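1,3-alpha-isomaltosidase (Kribbella flavida DSM 17836, PDB 5X3I) hydrolyses the alpha-1,3-glucosidic linkages of the cyclic tetrasaccharide cyclobis-(1-6)-alpha-nigerosyl to yield isomaltose inside the cell. Local coordinates at residues Leu222-Val230 and Phe239-Tyr249; Asn494-Arg502 and Ser519-His529. The protein carries 1 engineered substitution. All coordinates share one frame; numbering follows the deposited sequence.

Contact 1 (Leu222-Val230 and Phe239-Tyr249)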
loop_
_atom_site.group_PDB
_atom_site.type_symbol
_atom_site.label_atom_id
_atom_site.label_comp_id
_atom_site.label_asym_id
_atom_site.label_seq_id
_atom_site.Cartn_x
_atom_site.Cartn_y
_atom_site.Cartn_z
ATOM N N LEU A 222 0.930 2.883 1.538
ATOM C CA LEU A 222 2.195 2.680 2.229
ATOM C C LEU A 222 2.864 4.012 2.588
ATOM O O LEU A 222 3.886 4.363 2.014
ATOM C CB LEU A 222 3.137 1.834 1.364
ATOM C CG LEU A 222 4.094 0.860 2.071
ATOM C CD1 LEU A 222 4.865 -0.019 1.056
ATOM C CD2 LEU A 222 5.051 1.546 3.038
ATOM N N PRO A 223 2.258 4.774 3.507
ATOM C CA PRO A 223 2.865 6.030 3.964
ATOM C C PRO A 223 3.963 5.804 4.990
ATOM O O PRO A 223 3.910 4.788 5.667
ATOM C CB PRO A 223 1.691 6.768 4.600
ATOM C CG PRO A 223 0.864 5.684 5.185
ATOM C CD PRO A 223 1.022 4.468 4.252
ATOM N N MET A 224 4.915 6.729 5.109
ATOM C CA MET A 224 5.786 6.803 6.286
ATOM C C MET A 224 6.014 8.266 6.723
ATOM O O MET A 224 6.217 9.127 5.887
ATOM C CB MET A 224 7.151 6.165 6.023
ATOM C CG MET A 224 7.142 4.777 5.414
ATOM S SD MET A 224 8.828 4.164 5.261
ATOM C CE MET A 224 8.491 2.633 4.357
ATOM N N PRO A 225 6.056 8.528 8.036
ATOM C CA PRO A 225 6.330 9.901 8.488
ATOM C C PRO A 225 7.821 10.204 8.409
ATOM O O PRO A 225 8.464 10.425 9.422
ATOM C CB PRO A 225 5.843 9.894 9.930
ATOM C CG PRO A 225 6.024 8.482 10.378
ATOM C CD PRO A 225 5.772 7.625 9.162
ATOM N N PHE A 226 8.368 10.146 7.209
ATOM C CA PHE A 226 9.800 10.305 7.006
ATOM C C PHE A 226 10.033 10.918 5.645
ATOM O O PHE A 226 9.313 10.620 4.708
ATOM C CB PHE A 226 10.541 8.960 7.122
ATOM C CG PHE A 226 11.883 8.946 6.420
ATOM C CD1 PHE A 226 13.034 9.317 7.094
ATOM C CD2 PHE A 226 11.984 8.598 5.083
ATOM C CE1 PHE A 226 14.264 9.322 6.455
ATOM C CE2 PHE A 226 13.217 8.608 4.438
ATOM C CZ PHE A 226 14.353 8.975 5.126
ATOM N N ALA A 227 11.038 11.776 5.533
ATOM C CA ALA A 227 11.393 12.345 4.238
ATOM C C ALA A 227 12.822 12.862 4.200
ATOM O O ALA A 227 13.398 13.199 5.229
ATOM C CB ALA A 227 10.444 13.464 3.878
ATOM N N HIS A 228 13.360 12.962 2.992
ATOM C CA HIS A 228 14.629 13.626 2.764
ATOM C C HIS A 228 14.378 15.124 2.620
ATOM O O HIS A 228 13.417 15.533 1.971
ATOM C CB HIS A 228 15.313 13.101 1.491
ATOM C CG HIS A 228 15.771 11.679 1.578
ATOM N ND1 HIS A 228 17.065 11.331 1.897
ATOM C CD2 HIS A 228 15.108 10.516 1.378
ATOM C CE1 HIS A 228 17.178 10.016 1.900
ATOM N NE2 HIS A 228 16.005 9.498 1.587
ATOM N N VAL A 229 15.234 15.941 3.218
ATOM C CA VAL A 229 15.282 17.343 2.834
ATOM C C VAL A 229 16.607 17.539 2.121
ATOM O O VAL A 229 17.665 17.579 2.744
ATOM C CB VAL A 229 15.169 18.289 4.041
ATOM C CG1 VAL A 229 15.001 19.728 3.569
ATOM C CG2 VAL A 229 14.012 17.874 4.933
ATOM N N VAL A 230 16.538 17.694 0.810
ATOM C CA VAL A 230 17.728 17.597 -0.018
ATOM C C VAL A 230 17.795 18.797 -0.924
ATOM O O VAL A 230 16.821 19.129 -1.591
ATOM C CB VAL A 230 17.736 16.285 -0.844
ATOM C CG1 VAL A 230 16.351 15.985 -1.377
ATOM C CG2 VAL A 230 18.732 16.367 -1.982
ATOM N N PHE A 239 14.269 13.662 8.286
ATOM C CA PHE A 239 13.588 13.548 9.567
ATOM C C PHE A 239 12.641 12.357 9.596
ATOM O O PHE A 239 12.097 11.961 8.580
ATOM C CB PHE A 239 12.798 14.826 9.872
ATOM C CG PHE A 239 11.632 15.046 8.946
ATOM C CD1 PHE A 239 10.367 14.590 9.278
ATOM C CD2 PHE A 239 11.807 15.691 7.738
ATOM C CE1 PHE A 239 9.303 14.782 8.423
ATOM C CE2 PHE A 239 10.747 15.883 6.880
ATOM C CZ PHE A 239 9.492 15.426 7.226
ATOM N N HIS A 240 12.440 11.815 10.784
ATOM C CA HIS A 240 11.431 10.803 11.023
ATOM C C HIS A 240 10.643 11.184 12.264
ATOM O O HIS A 240 11.201 11.274 13.348
ATOM C CB HIS A 240 12.077 9.427 11.196
ATOM C CG HIS A 240 11.151 8.377 11.710
ATOM N ND1 HIS A 240 11.568 7.370 12.554
ATOM C CD2 HIS A 240 9.836 8.156 11.489
ATOM C CE1 HIS A 240 10.549 6.586 12.841
ATOM N NE2 HIS A 240 9.486 7.038 12.201
ATOM N N VAL A 241 9.347 11.403 12.108
ATOM C CA VAL A 241 8.505 11.630 13.271
ATOM C C VAL A 241 8.234 10.276 13.892
ATOM O O VAL A 241 7.651 9.413 13.224
ATOM C CB VAL A 241 7.185 12.300 12.903
ATOM C CG1 VAL A 241 6.411 12.658 14.154
ATOM C CG2 VAL A 241 7.434 13.526 12.030
ATOM N N ARG A 242 8.598 10.049 15.151
ATOM C CA ARG A 242 8.441 8.678 15.561
ATOM C C ARG A 242 7.069 8.507 16.174
ATOM O O ARG A 242 6.885 8.607 17.375
ATOM C CB ARG A 242 9.519 8.310 16.591
ATOM C CG ARG A 242 10.949 8.532 16.129
ATOM C CD ARG A 242 11.942 8.425 17.274
ATOM N NE ARG A 242 13.311 8.324 16.774
ATOM C CZ ARG A 242 14.401 8.493 17.513
ATOM N NH1 ARG A 242 14.287 8.792 18.802
ATOM N NH2 ARG A 242 15.605 8.371 16.966
ATOM N N THR A 243 6.159 8.037 15.340
ATOM C CA THR A 243 4.820 7.688 15.755
ATOM C C THR A 243 4.237 6.786 14.681
ATOM O O THR A 243 4.612 6.906 13.516
ATOM C CB THR A 243 3.940 8.942 15.927
ATOM O OG1 THR A 243 2.646 8.566 16.392
ATOM C CG2 THR A 243 3.803 9.680 14.616
ATOM N N SER A 244 3.291 5.937 15.053
ATOM C CA SER A 244 2.420 5.305 14.073
ATOM C C SER A 244 1.043 5.989 14.014
ATOM O O SER A 244 0.160 5.542 13.297
ATOM C CB SER A 244 2.288 3.808 14.332
ATOM O OG SER A 244 1.921 3.519 15.655
ATOM N N ARG A 245 0.857 7.052 14.794
ATOM C CA ARG A 245 -0.376 7.836 14.706
ATOM C C ARG A 245 -0.375 8.670 13.427
ATOM O O ARG A 245 0.658 8.869 12.819
ATOM C CB ARG A 245 -0.561 8.735 15.941
ATOM C CG ARG A 245 -0.800 7.957 17.218
ATOM C CD ARG A 245 -1.167 8.833 18.419
ATOM N NE ARG A 245 -1.322 7.991 19.597
ATOM C CZ ARG A 245 -0.329 7.668 20.414
ATOM N NH1 ARG A 245 0.887 8.151 20.211
ATOM N NH2 ARG A 245 -0.559 6.880 21.447
ATOM N N ARG A 246 -1.547 9.132 13.013
ATOM C CA ARG A 246 -1.672 9.973 11.833
ATOM C C ARG A 246 -0.818 11.240 11.949
ATOM O O ARG A 246 -0.678 11.815 13.031
ATOM C CB ARG A 246 -3.145 10.327 11.602
ATOM C CG ARG A 246 -3.470 10.923 10.233
ATOM C CD ARG A 246 -4.967 10.802 9.925
ATOM N NE ARG A 246 -5.313 11.253 8.583
ATOM C CZ ARG A 246 -6.546 11.234 8.083
ATOM N NH1 ARG A 246 -7.558 10.786 8.820
ATOM N NH2 ARG A 246 -6.768 11.663 6.847
ATOM N N THR A 247 -0.233 11.640 10.825
ATOM C CA THR A 247 0.508 12.891 10.703
ATOM C C THR A 247 0.117 13.598 9.415
ATOM O O THR A 247 -0.253 12.940 8.441
ATOM C CB THR A 247 2.031 12.677 10.685
ATOM O OG1 THR A 247 2.375 11.799 9.600
ATOM C CG2 THR A 247 2.523 12.098 11.997
ATOM N N TRP A 248 0.232 14.924 9.405
ATOM C CA TRP A 248 -0.144 15.761 8.260
ATOM C C TRP A 248 0.992 16.706 7.876
ATOM O O TRP A 248 1.764 17.139 8.718
ATOM C CB TRP A 248 -1.388 16.595 8.562
ATOM C CG TRP A 248 -2.656 15.855 8.836
ATOM C CD1 TRP A 248 -3.676 15.625 7.962
ATOM C CD2 TRP A 248 -3.065 15.298 10.083
ATOM N NE1 TRP A 248 -4.685 14.939 8.586
ATOM C CE2 TRP A 248 -4.334 14.729 9.890
ATOM C CE3 TRP A 248 -2.482 15.225 11.347
ATOM C CZ2 TRP A 248 -5.026 14.091 10.910
ATOM C CZ3 TRP A 248 -3.171 14.589 12.354
ATOM C CH2 TRP A 248 -4.429 14.034 12.131
ATOM N N TYR A 249 1.077 17.043 6.600
ATOM C CA TYR A 249 2.197 17.824 6.104
ATOM C C TYR A 249 1.736 18.894 5.137
ATOM O O TYR A 249 0.846 18.664 4.319
ATOM C CB TYR A 249 3.224 16.904 5.431
ATOM C CG TYR A 249 3.712 15.829 6.357
ATOM C CD1 TYR A 249 3.042 14.622 6.460
ATOM C CD2 TYR A 249 4.820 16.032 7.156
ATOM C CE1 TYR A 249 3.469 13.645 7.316
ATOM C CE2 TYR A 249 5.256 15.061 8.019
ATOM C CZ TYR A 249 4.578 13.864 8.088
ATOM O OH TYR A 249 4.992 12.899 8.961
#

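Contact 2 (Asn494-Arg502 and Ser519-His529). With GOL (glycerol), chain M; SO4 (sulfate ion), chain I.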
loop_
_atom_site.group_PDB
_atom_site.type_symbol
_atom_site.label_atom_id
_atom_site.label_comp_id
_atom_site.label_asym_id
_atom_site.label_seq_id
_atom_site.Cartn_x
_atom_site.Cartn_y
_atom_site.Cartn_z
ATOM N N ASN A 494 -2.206 1.757 11.763
ATOM C CA ASN A 494 -1.176 1.944 10.760
ATOM C C ASN A 494 -0.108 0.842 10.816
ATOM O O ASN A 494 0.535 0.557 9.816
ATOM C CB ASN A 494 -0.500 3.315 10.907
ATOM C CG ASN A 494 -1.342 4.457 10.353
ATOM O OD1 ASN A 494 -2.136 4.278 9.435
ATOM N ND2 ASN A 494 -1.141 5.649 10.897
ATOM N N LEU A 495 0.083 0.247 11.988
ATOM C CA LEU A 495 1.083 -0.801 12.152
ATOM C C LEU A 495 0.606 -2.165 11.642
ATOM O O LEU A 495 1.431 -3.032 11.370
ATOM C CB LEU A 495 1.499 -0.940 13.617
ATOM C CG LEU A 495 2.288 0.211 14.252
ATOM C CD1 LEU A 495 2.618 -0.124 15.694
ATOM C CD2 LEU A 495 3.562 0.504 13.477
ATOM N N TYR A 496 -0.712 -2.336 11.524
ATOM C CA TYR A 496 -1.285 -3.630 11.184
ATOM C C TYR A 496 -0.647 -4.275 9.945
ATOM O O TYR A 496 -0.259 -5.414 10.036
ATOM C CB TYR A 496 -2.803 -3.559 10.984
ATOM C CG TYR A 496 -3.405 -4.951 10.914
ATOM C CD1 TYR A 496 -3.729 -5.638 12.069
ATOM C CD2 TYR A 496 -3.603 -5.584 9.696
ATOM C CE1 TYR A 496 -4.255 -6.903 12.022
ATOM C CE2 TYR A 496 -4.120 -6.859 9.632
ATOM C CZ TYR A 496 -4.439 -7.515 10.796
ATOM O OH TYR A 496 -4.975 -8.766 10.737
ATOM N N PRO A 497 -0.525 -3.552 8.812
ATOM C CA PRO A 497 0.066 -4.227 7.646
ATOM C C PRO A 497 1.526 -4.643 7.843
ATOM O O PRO A 497 1.945 -5.599 7.189
ATOM C CB PRO A 497 -0.049 -3.186 6.529
ATOM C CG PRO A 497 -0.174 -1.848 7.256
ATOM C CD PRO A 497 -0.974 -2.187 8.476
ATOM N N VAL A 498 2.266 -3.952 8.710
ATOM C CA VAL A 498 3.612 -4.379 9.071
ATOM C C VAL A 498 3.600 -5.745 9.774
ATOM O O VAL A 498 4.334 -6.648 9.374
ATOM C CB VAL A 498 4.334 -3.378 9.999
ATOM C CG1 VAL A 498 5.825 -3.740 10.067
ATOM C CG2 VAL A 498 4.143 -1.938 9.521
ATOM N N HIS A 499 2.781 -5.872 10.817
ATOM C CA HIS A 499 2.611 -7.128 11.538
ATOM C C HIS A 499 2.198 -8.249 10.580
ATOM O O HIS A 499 2.648 -9.382 10.712
ATOM C CB HIS A 499 1.551 -7.012 12.645
ATOM C CG HIS A 499 1.897 -6.046 13.738
ATOM N ND1 HIS A 499 3.117 -6.042 14.376
ATOM C CD2 HIS A 499 1.166 -5.059 14.320
ATOM C CE1 HIS A 499 3.129 -5.095 15.298
ATOM N NE2 HIS A 499 1.955 -4.488 15.290
ATOM N N TYR A 500 1.342 -7.898 9.626
ATOM C CA TYR A 500 0.756 -8.839 8.677
ATOM C C TYR A 500 1.821 -9.436 7.753
ATOM O O TYR A 500 1.964 -10.638 7.686
ATOM C CB TYR A 500 -0.344 -8.131 7.880
ATOM C CG TYR A 500 -0.974 -8.870 6.721
ATOM C CD1 TYR A 500 -1.239 -10.233 6.771
ATOM C CD2 TYR A 500 -1.373 -8.171 5.589
ATOM C CE1 TYR A 500 -1.848 -10.876 5.706
ATOM C CE2 TYR A 500 -1.968 -8.801 4.530
ATOM C CZ TYR A 500 -2.218 -10.145 4.584
ATOM O OH TYR A 500 -2.836 -10.734 3.512
ATOM N N ALA A 501 2.574 -8.579 7.081
ATOM C CA ALA A 501 3.712 -9.002 6.282
ATOM C C ALA A 501 4.698 -9.860 7.080
ATOM O O ALA A 501 5.109 -10.942 6.637
ATOM C CB ALA A 501 4.423 -7.787 5.708
ATOM N N ARG A 502 5.076 -9.358 8.244
ATOM C CA ARG A 502 6.014 -10.022 9.135
ATOM C C ARG A 502 5.523 -11.426 9.510
ATOM O O ARG A 502 6.309 -12.368 9.559
ATOM C CB ARG A 502 6.231 -9.166 10.394
ATOM C CG ARG A 502 7.168 -9.750 11.444
ATOM C CD ARG A 502 6.397 -10.425 12.572
ATOM N NE ARG A 502 7.282 -10.972 13.590
ATOM C CZ ARG A 502 7.685 -10.322 14.675
ATOM N NH1 ARG A 502 8.495 -10.922 15.538
ATOM N NH2 ARG A 502 7.283 -9.082 14.904
ATOM N N SER A 519 3.188 -7.542 -0.891
ATOM C CA SER A 519 2.210 -6.712 -0.166
ATOM C C SER A 519 2.001 -5.358 -0.843
ATOM O O SER A 519 2.923 -4.833 -1.431
ATOM C CB SER A 519 2.665 -6.465 1.276
ATOM O OG SER A 519 2.987 -7.648 1.967
ATOM N N ARG A 520 0.780 -4.842 -0.851
ATOM C CA ARG A 520 0.532 -3.450 -1.229
ATOM C C ARG A 520 0.675 -2.456 -0.062
ATOM O O ARG A 520 1.116 -1.336 -0.250
ATOM C CB ARG A 520 -0.837 -3.314 -1.894
ATOM C CG ARG A 520 -2.030 -3.420 -0.961
ATOM C CD ARG A 520 -3.333 -3.478 -1.733
ATOM N NE ARG A 520 -4.475 -3.469 -0.835
ATOM C CZ ARG A 520 -5.701 -3.856 -1.161
ATOM N NH1 ARG A 520 -5.959 -4.319 -2.379
ATOM N NH2 ARG A 520 -6.673 -3.785 -0.258
ATOM N N ALA A 521 0.302 -2.892 1.137
ATOM C CA ALA A 521 0.134 -2.008 2.278
ATOM C C ALA A 521 1.285 -2.121 3.251
ATOM O O ALA A 521 1.906 -3.169 3.371
ATOM C CB ALA A 521 -1.161 -2.298 2.988
ATOM N N GLY A 522 1.591 -1.012 3.916
ATOM C CA GLY A 522 2.655 -0.998 4.892
ATOM C C GLY A 522 2.799 0.335 5.598
ATOM O O GLY A 522 1.966 1.232 5.444
ATOM N N PHE A 523 3.872 0.454 6.363
ATOM C CA PHE A 523 4.149 1.629 7.168
ATOM C C PHE A 523 5.627 1.585 7.488
ATOM O O PHE A 523 6.350 0.727 6.980
ATOM C CB PHE A 523 3.312 1.646 8.459
ATOM C CG PHE A 523 3.193 3.017 9.106
ATOM C CD1 PHE A 523 2.443 4.014 8.508
ATOM C CD2 PHE A 523 3.837 3.297 10.305
ATOM C CE1 PHE A 523 2.329 5.271 9.102
ATOM C CE2 PHE A 523 3.739 4.556 10.900
ATOM C CZ PHE A 523 2.980 5.537 10.299
ATOM N N THR A 524 6.059 2.492 8.355
ATOM C CA THR A 524 7.401 2.471 8.902
ATOM C C THR A 524 7.723 1.074 9.438
ATOM O O THR A 524 6.956 0.514 10.204
ATOM C CB THR A 524 7.543 3.502 10.066
ATOM O OG1 THR A 524 7.191 4.819 9.611
ATOM C CG2 THR A 524 8.954 3.503 10.610
ATOM N N GLY A 525 8.860 0.521 9.033
ATOM C CA GLY A 525 9.231 -0.824 9.437
ATOM C C GLY A 525 8.960 -1.900 8.391
ATOM O O GLY A 525 9.571 -2.965 8.438
ATOM N N SER A 526 8.066 -1.624 7.443
ATOM C CA SER A 526 7.771 -2.577 6.373
ATOM C C SER A 526 8.995 -2.926 5.509
ATOM O O SER A 526 8.998 -3.947 4.821
ATOM C CB SER A 526 6.649 -2.051 5.474
ATOM O OG SER A 526 5.400 -2.178 6.107
ATOM N N GLN A 527 10.026 -2.087 5.565
ATOM C CA GLN A 527 11.262 -2.309 4.817
ATOM C C GLN A 527 11.830 -3.718 5.062
ATOM O O GLN A 527 12.424 -4.314 4.178
ATOM C CB GLN A 527 12.329 -1.266 5.187
ATOM C CG GLN A 527 12.013 0.196 4.822
ATOM C CD GLN A 527 11.347 0.956 5.961
ATOM O OE1 GLN A 527 10.677 0.361 6.797
ATOM N NE2 GLN A 527 11.535 2.283 5.995
ATOM N N ALA A 528 11.644 -4.225 6.271
ATOM C CA ALA A 528 12.224 -5.498 6.652
ATOM C C ALA A 528 11.431 -6.697 6.135
ATOM O O ALA A 528 11.879 -7.824 6.278
ATOM C CB ALA A 528 12.356 -5.579 8.169
ATOM N N HIS A 529 10.239 -6.469 5.590
ATOM C CA HIS A 529 9.406 -7.613 5.244
ATOM C C HIS A 529 8.938 -7.735 3.799
ATOM O O HIS A 529 7.885 -7.225 3.434
ATOM C CB HIS A 529 8.174 -7.569 6.159
ATOM C CG HIS A 529 8.516 -7.379 7.604
ATOM N ND1 HIS A 529 9.080 -8.373 8.367
ATOM C CD2 HIS A 529 8.391 -6.302 8.418
ATOM C CE1 HIS A 529 9.283 -7.925 9.592
ATOM N NE2 HIS A 529 8.871 -6.672 9.651
HETATM C C1 GOL M . 6.063 -6.321 12.741
HETATM O O1 GOL M . 5.549 -7.222 13.664
HETATM C C2 GOL M . 7.268 -5.697 13.445
HETATM O O2 GOL M . 6.895 -4.705 14.290
HETATM C C3 GOL M . 8.517 -5.399 12.627
HETATM O O3 GOL M . 9.393 -6.519 12.813
HETATM S S SO4 I . 9.156 -8.163 18.031
HETATM O O1 SO4 I . 10.111 -8.321 16.941
HETATM O O2 SO4 I . 8.596 -9.459 18.395
HETATM O O3 SO4 I . 9.823 -7.571 19.186
HETATM O O4 SO4 I . 8.093 -7.273 17.594
HETATM O O HOH W 1 3.818 -4.156 5.384
#

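Contact 1 (Leu222-Val230 and Phe239-Tyr249)
Pro-225 meets the returning chain through CB and CG of its ring. Its CB lies 3.3 Å from OH of Tyr-249, a hydroxyl that donates to OG1 of Thr-247, and 4.1 Å from CB of Val-241. One atom further, CG sits 3.4 Å from the carbonyl O of Val-241, with O of Thr-243 slightly beyond. The same residue is the centre of an inverse gamma turn, and at this corner the chain swings into strand 226-230. From there strand 226-230 pairs antiparallel with strand 239-241, as the two arms of a beta hairpin within the galactose mutarotase-like N-terminal domain of family 31. Phe-226 and His-240 make a non-hydrogen-bonded pair; Ala-227 and Phe-239 make the hydrogen-bonded one, exchanging two N-H···O bonds of 3.2 Å between N of each and O of the other. A third bond, from N of Val-241 to O of Pro-225 (3.0 Å), carries the ladder to the corner, where the edge of the His-240 ring also meets that oxygen in plane. With CG of Phe-239 set between its backbone N and carbonyl carbon (chi1 67°), the ring folds back over strand 226-230: N of Ala-227 lies over its centre, CE2 touches CB of Ala-227 at 3.9 Å, and CG2 of Val-229 comes to its edge.

Contact 2 (Asn494-Arg502 and Ser519-His529)
CG of His-529 stands beside its backbone N (chi1 -49°) and CG of Arg-502 lies anti to its own (chi1 179°), and the two side chains run alongside each other in the same direction. The setting is the family 31 TIM barrel, where helix 496-510 packs against the loop that joins parallel barrel strands 517-519 and 531-533. CB of Arg-502 rests over one face of the imidazole in a CH-pi contact, 3.6 Å from the ring centroid, while CB of Ala-528 backs the opposite face. A bend at chi2 then carries the arginine chain past the ring, its guanidinium turned only 15° from the imidazole plane.

Along the helix, CB of Ala-501 abuts CB of His-529, and the two methyls of Val-498 part company: CG1 lies 4.0 Å from CD2 of His-529, CG2 reaches OG of Ser-526 at 3.6 Å and CB of Phe-523. At the other end, CB of Asn-494 lies over a face of the Phe-523 ring, toward its rim, in a CH-pi contact, with the amide almost parallel to the ring; its ND2 probably hydrogen-bonds O of Ser-244. Between these ends Pro-497 packs its CB on CB of Ala-521, whose side chain also touches Glu-474, an active-site residue by similarity.

No direct hydrogen bond joins the segments. Instead a water donates to O of Ala-521 (2.9 Å) and weakly to O of Pro-497, and lies 2.6 Å from OG of Ser-526, the same oxygen that accepts from N of Phe-523. Beside the helix, NH1 of Arg-502 bonds O2 of a sulfate (3.2 Å). A glycerol, like the sulfate probably from the crystallisation liquor, has its O1 gripped twice, 2.8 Å from ND1 of His-499 and 2.8 Å from NH2 of Arg-502.

Contact 1 is buried and built on direct backbone bonds between neighbouring strands of one sheet; contact 2, partly buried, joins a helix to a barrel loop through side-chain packing and a bridging water, and one of its ends reaches a glycerol and a sulfate, probably from the crystallisation liquor. They share no elements and belong to different domains, yet they touch, the centres of contact 1 and contact 2 lying about 15 Å apart. CD of Pro-225 packs 3.2 Å from OG1 of Thr-524, O of Pro-223 lies 3.3 Å from CD1 of Phe-523, and Met-224 meets Gln-527. The hairpin thus abuts the loop of contact 2.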